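Local coordinates for protein ionotropic glutamate receptor bacterial homologue (Nostoc punctiforme, PDB 2PYY) that binds L-glutamate in the cleft between the two lobes of its ligand-binding core, probably to sense it as ionotropic glutamate receptors do, at residues T36-E41 with N201-N206; F164-A167 with K173-I176; F26-W31 with S42-Y47. All coordinates share one frame; numbering follows the deposited sequence.

Interaction 1: T36-E41 with N201-N206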
loop_
_atom_site.group_PDB
_atom_site.type_symbol
_atom_site.label_atom_id
_atom_site.label_comp_id
_atom_site.label_asym_id
_atom_site.label_seq_id
_atom_site.Cartn_x
_atom_site.Cartn_y
_atom_site.Cartn_z
ATOM N N THR B 36 19.439 18.033 10.014
ATOM C CA THR B 36 20.661 18.722 10.387
ATOM C C THR B 36 21.548 18.897 9.152
ATOM O O THR B 36 22.153 19.952 8.953
ATOM C CB THR B 36 21.394 17.962 11.492
ATOM O OG1 THR B 36 21.515 16.595 11.118
ATOM C CG2 THR B 36 20.618 18.043 12.797
ATOM N N GLN B 37 21.587 17.885 8.295
ATOM C CA GLN B 37 22.405 17.960 7.096
ATOM C C GLN B 37 21.880 18.962 6.065
ATOM O O GLN B 37 22.662 19.536 5.310
ATOM C CB GLN B 37 22.509 16.590 6.450
ATOM C CG GLN B 37 23.600 16.524 5.424
ATOM C CD GLN B 37 23.421 15.366 4.486
ATOM O OE1 GLN B 37 23.179 14.238 4.921
ATOM N NE2 GLN B 37 23.539 15.629 3.183
ATOM N N ILE B 38 20.563 19.158 6.022
ATOM C CA ILE B 38 19.931 20.094 5.084
ATOM C C ILE B 38 19.967 21.534 5.609
ATOM O O ILE B 38 19.853 22.487 4.838
ATOM C CB ILE B 38 18.443 19.704 4.819
ATOM C CG1 ILE B 38 18.371 18.348 4.113
ATOM C CG2 ILE B 38 17.759 20.760 3.959
ATOM C CD1 ILE B 38 16.962 17.791 3.985
ATOM N N GLY B 39 20.119 21.691 6.921
ATOM C CA GLY B 39 20.159 23.017 7.505
ATOM C C GLY B 39 18.768 23.433 7.922
ATOM O O GLY B 39 18.487 24.603 8.161
ATOM N N ILE B 40 17.883 22.453 8.011
ATOM C CA ILE B 40 16.519 22.723 8.399
ATOM C C ILE B 40 16.291 22.391 9.876
ATOM O O ILE B 40 16.858 21.437 10.411
ATOM C CB ILE B 40 15.545 21.942 7.465
ATOM C CG1 ILE B 40 14.168 21.814 8.101
ATOM C CG2 ILE B 40 16.126 20.580 7.132
ATOM C CD1 ILE B 40 14.022 20.649 9.042
ATOM N N GLU B 41 15.486 23.215 10.537
ATOM C CA GLU B 41 15.148 23.020 11.940
ATOM C C GLU B 41 13.669 22.641 11.935
ATOM O O GLU B 41 12.911 23.133 11.103
ATOM C CB GLU B 41 15.399 24.316 12.724
ATOM C CG GLU B 41 16.890 24.722 12.779
ATOM C CD GLU B 41 17.155 26.025 13.533
ATOM O OE1 GLU B 41 18.343 26.453 13.587
ATOM O OE2 GLU B 41 16.190 26.621 14.067
ATOM N N ASN B 201 15.876 13.544 -0.287
ATOM C CA ASN B 201 16.433 12.383 -0.971
ATOM C C ASN B 201 17.943 12.510 -1.022
ATOM O O ASN B 201 18.666 11.559 -0.741
ATOM C CB ASN B 201 15.865 12.283 -2.387
ATOM C CG ASN B 201 14.424 11.848 -2.397
ATOM O OD1 ASN B 201 13.883 11.446 -1.374
ATOM N ND2 ASN B 201 13.796 11.903 -3.564
ATOM N N GLN B 202 18.405 13.699 -1.390
ATOM C CA GLN B 202 19.833 13.985 -1.482
ATOM C C GLN B 202 20.489 13.716 -0.119
ATOM O O GLN B 202 21.533 13.066 -0.032
ATOM C CB GLN B 202 20.017 15.449 -1.900
ATOM C CG GLN B 202 21.446 15.943 -1.984
ATOM C CD GLN B 202 22.173 15.459 -3.222
ATOM O OE1 GLN B 202 21.555 15.166 -4.250
ATOM N NE2 GLN B 202 23.496 15.392 -3.138
ATOM N N ALA B 203 19.867 14.220 0.947
ATOM C CA ALA B 203 20.391 14.017 2.296
ATOM C C ALA B 203 20.456 12.533 2.658
ATOM O O ALA B 203 21.492 12.039 3.099
ATOM C CB ALA B 203 19.526 14.773 3.330
ATOM N N LEU B 204 19.341 11.827 2.475
ATOM C CA LEU B 204 19.272 10.396 2.782
ATOM C C LEU B 204 20.339 9.604 2.027
ATOM O O LEU B 204 20.989 8.716 2.588
ATOM C CB LEU B 204 17.893 9.839 2.414
ATOM C CG LEU B 204 17.626 8.372 2.760
ATOM C CD1 LEU B 204 17.676 8.190 4.269
ATOM C CD2 LEU B 204 16.248 7.942 2.232
ATOM N N LEU B 205 20.496 9.913 0.744
ATOM C CA LEU B 205 21.490 9.230 -0.078
ATOM C C LEU B 205 22.890 9.448 0.512
ATOM O O LEU B 205 23.656 8.502 0.640
ATOM C CB LEU B 205 21.420 9.728 -1.539
ATOM C CG LEU B 205 20.148 9.333 -2.311
ATOM C CD1 LEU B 205 20.097 10.050 -3.646
ATOM C CD2 LEU B 205 20.118 7.818 -2.494
ATOM N N ASN B 206 23.226 10.681 0.888
ATOM C CA ASN B 206 24.547 10.914 1.463
ATOM C C ASN B 206 24.703 10.184 2.790
ATOM O O ASN B 206 25.768 9.640 3.076
ATOM C CB ASN B 206 24.815 12.406 1.652
ATOM C CG ASN B 206 24.997 13.132 0.328
ATOM O OD1 ASN B 206 25.556 12.575 -0.630
ATOM N ND2 ASN B 206 24.542 14.378 0.267
#
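Ala203 turns its methyl toward the last turn of helix 26-38 and meets Ile38 there, with Ala203 CB 3.8 Å from Ile38 CG1. The terminal methyl lies almost as close, Ile38 CD1 being 4.0 Å from Ala203 CB. With CG1 lying opposite the carbonyl carbon (chi1 -65°), Ile38 reaches its long branch out from the helix, leaning back toward its start, onto the alanine. A residue this small suits helix 197-209 here, because it lets the two backbones come near: Gln37 CA and Ala203 CA are 6.5 Å apart. Ile34, a turn earlier on helix 26-38, also rests on Ala203, and Ile38 reaches Ile200, which completes the tight, apolar part.

The outer side is looser and polar. Gln37, exposed, runs out with CG anti to the backbone N and lays its amide over the backbone of Ala203, its CD 4.0 Å from Ala203 CA. Its chain crosses that of Asn206 at about a right angle, the two amide planes being 35° apart. Beyond Asn206, Ala73 of the second subunit packs on the same helix. Gly39, whose positive phi is readily adopted without a side chain, is the C' residue of a Schellman motif that ends helix 26-38. Ile40 N returns to Ala35 O, and the chain turns off into strand 42-47, as at the helix-to-strand corner of a beta-alpha-beta unit.

Interaction 2: F164-A167 with K173-I176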
loop_
_atom_site.group_PDB
_atom_site.type_symbol
_atom_site.label_atom_id
_atom_site.label_comp_id
_atom_site.label_asym_id
_atom_site.label_seq_id
_atom_site.Cartn_x
_atom_site.Cartn_y
_atom_site.Cartn_z
ATOM N N PHE B 164 9.820 -6.187 17.837
ATOM C CA PHE B 164 10.176 -5.385 19.003
ATOM C C PHE B 164 9.254 -5.659 20.186
ATOM O O PHE B 164 9.706 -5.781 21.328
ATOM C CB PHE B 164 10.105 -3.904 18.659
ATOM C CG PHE B 164 10.721 -3.016 19.696
ATOM C CD1 PHE B 164 12.098 -2.930 19.820
ATOM C CD2 PHE B 164 9.927 -2.268 20.554
ATOM C CE1 PHE B 164 12.679 -2.108 20.783
ATOM C CE2 PHE B 164 10.500 -1.441 21.522
ATOM C CZ PHE B 164 11.874 -1.364 21.636
ATOM N N TYR B 165 7.955 -5.718 19.910
ATOM C CA TYR B 165 6.956 -5.991 20.937
ATOM C C TYR B 165 7.175 -7.397 21.491
ATOM O O TYR B 165 7.085 -7.623 22.696
ATOM C CB TYR B 165 5.541 -5.904 20.346
ATOM C CG TYR B 165 4.481 -6.552 21.216
ATOM C CD1 TYR B 165 4.092 -5.970 22.427
ATOM C CD2 TYR B 165 3.911 -7.785 20.861
ATOM C CE1 TYR B 165 3.173 -6.594 23.264
ATOM C CE2 TYR B 165 2.987 -8.420 21.694
ATOM C CZ TYR B 165 2.628 -7.813 22.897
ATOM O OH TYR B 165 1.746 -8.422 23.753
ATOM N N ALA B 166 7.457 -8.331 20.592
ATOM C CA ALA B 166 7.681 -9.721 20.956
ATOM C C ALA B 166 8.945 -9.885 21.795
ATOM O O ALA B 166 8.930 -10.537 22.836
ATOM C CB ALA B 166 7.769 -10.578 19.701
ATOM N N ALA B 167 10.040 -9.285 21.346
ATOM C CA ALA B 167 11.294 -9.384 22.082
ATOM C C ALA B 167 11.244 -8.574 23.377
ATOM O O ALA B 167 12.173 -8.632 24.182
ATOM C CB ALA B 167 12.454 -8.908 21.208
ATOM N N LYS B 173 4.882 -14.546 25.583
ATOM C CA LYS B 173 3.431 -14.462 25.683
ATOM C C LYS B 173 2.810 -14.440 24.299
ATOM O O LYS B 173 1.588 -14.445 24.157
ATOM C CB LYS B 173 3.039 -13.197 26.448
ATOM C CG LYS B 173 3.818 -12.996 27.741
ATOM C CD LYS B 173 3.288 -11.820 28.542
ATOM C CE LYS B 173 3.398 -10.518 27.768
ATOM N NZ LYS B 173 2.850 -9.364 28.546
ATOM N N VAL B 174 3.665 -14.436 23.282
ATOM C CA VAL B 174 3.193 -14.392 21.912
ATOM C C VAL B 174 4.210 -15.024 20.965
ATOM O O VAL B 174 5.309 -15.379 21.381
ATOM C CB VAL B 174 2.933 -12.924 21.497
ATOM C CG1 VAL B 174 4.195 -12.307 20.920
ATOM C CG2 VAL B 174 1.776 -12.853 20.532
ATOM N N GLU B 175 3.844 -15.169 19.695
ATOM C CA GLU B 175 4.746 -15.764 18.714
ATOM C C GLU B 175 4.459 -15.263 17.297
ATOM O O GLU B 175 3.304 -15.066 16.921
ATOM C CB GLU B 175 4.632 -17.299 18.759
ATOM C CG GLU B 175 5.433 -18.030 17.677
ATOM C CD GLU B 175 5.302 -19.554 17.738
ATOM O OE1 GLU B 175 5.935 -20.234 16.905
ATOM O OE2 GLU B 175 4.573 -20.074 18.609
ATOM N N ILE B 176 5.522 -15.049 16.524
ATOM C CA ILE B 176 5.406 -14.586 15.142
ATOM C C ILE B 176 5.497 -15.802 14.232
ATOM O O ILE B 176 6.384 -16.639 14.396
ATOM C CB ILE B 176 6.541 -13.601 14.782
ATOM C CG1 ILE B 176 6.403 -12.332 15.621
ATOM C CG2 ILE B 176 6.506 -13.276 13.287
ATOM C CD1 ILE B 176 7.485 -11.307 15.381
#
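The ring of Tyr165 receives the CG1 methyl of Val174 at a slant, the nearest pair being Tyr165 CE2 and Val174 CG1 at 4.1 Å. Tyr144 stacks its own ring on that of Tyr165, and Met93 of strand 86-94 touches both Tyr165 and Val174. An aromatic residue suits this buried place because one flat group can serve the helix, the strand and a second ring at once. Its CG stands anti to the backbone N (chi1 163°), which swings the ring off the side of the helix and brings the CE2 corner to the valine.

Val174 CG1 has a second neighbour in Ala166, whose CB lies 4.2 Å away. At 89°, chi1 of Val174 sets this methyl between the backbone N and the carbonyl carbon, directed at the helix. Strand 154-158, helix 159-166 and strand 175-190 form a beta-alpha-beta crossover in which the two strands run parallel with the antiparallel strand 86-94 between them. This order is found in the lobes of type II periplasmic binding proteins, the fold shared by glutamate receptor ligand-binding cores. The present contact closes the crossover where the helix gives way to the final strand, while Phe157 and Asp158, at the end of the first strand, line the glutamate pocket.

Further along, Ile176 extends its long branch to the helix, with CD1 4.4 Å from Ala166 CB, and also packs on Leu162 and Leu163. The small methyl of Ala166 thus fits between two branched side chains two residues apart in the chain. Glu175 between them points away from the helix, where a charged group can make a long, weak ion pair with Arg105, and the backbone of Glu175 is hydrogen-bonded to that of Val94 on strand 86-94.

Interaction 3: F26-W31 with S42-Y47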
loop_
_atom_site.group_PDB
_atom_site.type_symbol
_atom_site.label_atom_id
_atom_site.label_comp_id
_atom_site.label_asym_id
_atom_site.label_seq_id
_atom_site.Cartn_x
_atom_site.Cartn_y
_atom_site.Cartn_z
ATOM N N PHE B 26 14.368 4.893 15.641
ATOM C CA PHE B 26 15.056 4.940 14.365
ATOM C C PHE B 26 14.628 6.109 13.474
ATOM O O PHE B 26 15.467 6.839 12.961
ATOM C CB PHE B 26 14.859 3.629 13.612
ATOM C CG PHE B 26 15.447 3.636 12.237
ATOM C CD1 PHE B 26 16.810 3.423 12.044
ATOM C CD2 PHE B 26 14.628 3.834 11.130
ATOM C CE1 PHE B 26 17.345 3.402 10.753
ATOM C CE2 PHE B 26 15.142 3.815 9.843
ATOM C CZ PHE B 26 16.508 3.596 9.650
ATOM N N SER B 27 13.326 6.293 13.278
ATOM C CA SER B 27 12.894 7.393 12.423
ATOM C C SER B 27 13.209 8.754 13.018
ATOM O O SER B 27 13.540 9.688 12.282
ATOM C CB SER B 27 11.403 7.305 12.118
ATOM O OG SER B 27 11.100 6.045 11.537
ATOM N N ILE B 28 13.078 8.878 14.336
ATOM C CA ILE B 28 13.411 10.133 15.001
ATOM C C ILE B 28 14.890 10.473 14.708
ATOM O O ILE B 28 15.217 11.602 14.335
ATOM C CB ILE B 28 13.172 10.034 16.556
ATOM C CG1 ILE B 28 11.678 9.830 16.837
ATOM C CG2 ILE B 28 13.592 11.336 17.257
ATOM C CD1 ILE B 28 10.791 10.928 16.251
ATOM N N ASP B 29 15.786 9.499 14.864
ATOM C CA ASP B 29 17.217 9.745 14.592
ATOM C C ASP B 29 17.506 10.006 13.118
ATOM O O ASP B 29 18.320 10.864 12.767
ATOM C CB ASP B 29 18.087 8.566 15.050
ATOM C CG ASP B 29 18.089 8.394 16.557
ATOM O OD1 ASP B 29 17.722 9.357 17.263
ATOM O OD2 ASP B 29 18.468 7.308 17.031
ATOM N N LEU B 30 16.843 9.254 12.245
ATOM C CA LEU B 30 17.055 9.442 10.813
ATOM C C LEU B 30 16.593 10.835 10.378
ATOM O O LEU B 30 17.312 11.537 9.670
ATOM C CB LEU B 30 16.314 8.369 10.007
ATOM C CG LEU B 30 16.533 8.423 8.497
ATOM C CD1 LEU B 30 17.997 8.182 8.200
ATOM C CD2 LEU B 30 15.670 7.378 7.809
ATOM N N TRP B 31 15.398 11.244 10.787
ATOM C CA TRP B 31 14.934 12.565 10.395
ATOM C C TRP B 31 15.860 13.677 10.929
ATOM O O TRP B 31 16.178 14.623 10.216
ATOM C CB TRP B 31 13.505 12.806 10.880
ATOM C CG TRP B 31 13.090 14.215 10.654
ATOM C CD1 TRP B 31 12.893 15.175 11.605
ATOM C CD2 TRP B 31 12.949 14.866 9.388
ATOM N NE1 TRP B 31 12.644 16.385 11.009
ATOM C CE2 TRP B 31 12.664 16.221 9.650
ATOM C CE3 TRP B 31 13.024 14.434 8.054
ATOM C CZ2 TRP B 31 12.475 17.154 8.633
ATOM C CZ3 TRP B 31 12.833 15.371 7.037
ATOM C CH2 TRP B 31 12.553 16.712 7.339
ATOM N N SER B 42 13.250 21.770 12.842
ATOM C CA SER B 42 11.863 21.343 12.833
ATOM C C SER B 42 11.199 21.144 14.189
ATOM O O SER B 42 11.863 21.016 15.222
ATOM C CB SER B 42 11.745 20.047 12.019
ATOM O OG SER B 42 12.662 19.071 12.485
ATOM N N LYS B 43 9.869 21.119 14.163
ATOM C CA LYS B 43 9.070 20.907 15.364
ATOM C C LYS B 43 8.158 19.711 15.097
ATOM O O LYS B 43 7.354 19.721 14.166
ATOM C CB LYS B 43 8.236 22.145 15.681
ATOM C CG LYS B 43 7.456 22.030 16.980
ATOM C CD LYS B 43 6.824 23.354 17.386
ATOM C CE LYS B 43 6.161 23.244 18.749
ATOM N NZ LYS B 43 5.059 22.245 18.743
ATOM N N LEU B 44 8.294 18.683 15.926
ATOM C CA LEU B 44 7.519 17.462 15.768
ATOM C C LEU B 44 6.130 17.512 16.399
ATOM O O LEU B 44 5.986 17.828 17.579
ATOM C CB LEU B 44 8.315 16.284 16.334
ATOM C CG LEU B 44 9.763 16.144 15.855
ATOM C CD1 LEU B 44 10.285 14.795 16.329
ATOM C CD2 LEU B 44 9.851 16.241 14.322
ATOM N N ILE B 45 5.121 17.194 15.593
ATOM C CA ILE B 45 3.733 17.183 16.034
ATOM C C ILE B 45 3.191 15.752 16.016
ATOM O O ILE B 45 3.161 15.107 14.964
ATOM C CB ILE B 45 2.865 18.047 15.115
ATOM C CG1 ILE B 45 3.475 19.451 15.008
ATOM C CG2 ILE B 45 1.438 18.128 15.674
ATOM C CD1 ILE B 45 2.745 20.348 14.013
ATOM N N GLU B 46 2.767 15.264 17.178
ATOM C CA GLU B 46 2.244 13.898 17.329
ATOM C C GLU B 46 0.815 13.720 16.835
ATOM O O GLU B 46 -0.037 14.568 17.091
ATOM C CB GLU B 46 2.330 13.480 18.812
ATOM C CG GLU B 46 1.798 12.078 19.158
ATOM C CD GLU B 46 2.081 11.700 20.617
ATOM O OE1 GLU B 46 1.664 10.614 21.080
ATOM O OE2 GLU B 46 2.740 12.490 21.318
ATOM N N TYR B 47 0.578 12.629 16.109
ATOM C CA TYR B 47 -0.762 12.290 15.631
ATOM C C TYR B 47 -1.054 10.865 16.088
ATOM O O TYR B 47 -0.137 10.061 16.281
ATOM C CB TYR B 47 -0.866 12.468 14.118
ATOM C CG TYR B 47 -0.890 13.940 13.757
ATOM C CD1 TYR B 47 -2.061 14.698 13.924
ATOM C CD2 TYR B 47 0.270 14.596 13.312
ATOM C CE1 TYR B 47 -2.084 16.065 13.663
ATOM C CE2 TYR B 47 0.259 15.971 13.048
ATOM C CZ TYR B 47 -0.921 16.693 13.225
ATOM O OH TYR B 47 -0.945 18.037 12.944
#
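Trp31 reaches from helix 26-38 with its indole to Ser42 and Leu44 of the strand that follows. Strand 5-10, this helix and strand 42-47 make a beta-alpha-beta crossover: the two strands are parallel neighbours, and the helix returns nearly antiparallel to the second, at 158°, with axes 11.9 Å apart. That spacing is filled by side chains from both elements. Ile28 and Trp31, one turn apart, share a face of the helix, while Ser42 and Leu44 share a face of the strand. Leu44 CD1 lies 3.9 Å from Ile28 CD1, and Leu44 CD2 sits 4.2 Å from Trp31 CD1. Leucine suits this seam because its two methyls can serve Ile28 and Trp31 separately; Val7 of strand 5-10 packs on both Ser42 and Leu44.

At the end of the contact, where the strand begins, the large ring needs a partner for its one polar atom, and a small hydroxyl supplies it. Ser42 OG, set between the backbone N and the carbonyl carbon, lies only 10° out of the indole plane. It accepts a nearly straight hydrogen bond from Trp31 NE1, 3.1 Å long with an N-H...O angle of 165°.

Overall arrangement
Interactions 1 and 3 lie in the same lobe and share helix 26-38: interaction 3 joins its first turns to the sheet, and interaction 1 joins its last turn to helix 197-209. They touch, Ile40 CD1 being 3.8 Å from Trp31 CZ2. Interaction 2 sits in the other lobe, its centre about 34 Å from that of interaction 1. All three are partly buried. Interaction 3 has two buried residues, both on its helix, and the one clear hydrogen bond; interaction 2 is wholly apolar. Interaction 1 passes from an apolar patch centred on the buried Ala203 to the exposed amide of Gln37 and the partly exposed Asn206, near a second subunit. Interactions 2 and 3 each close a beta-alpha-beta crossover, one in each lobe.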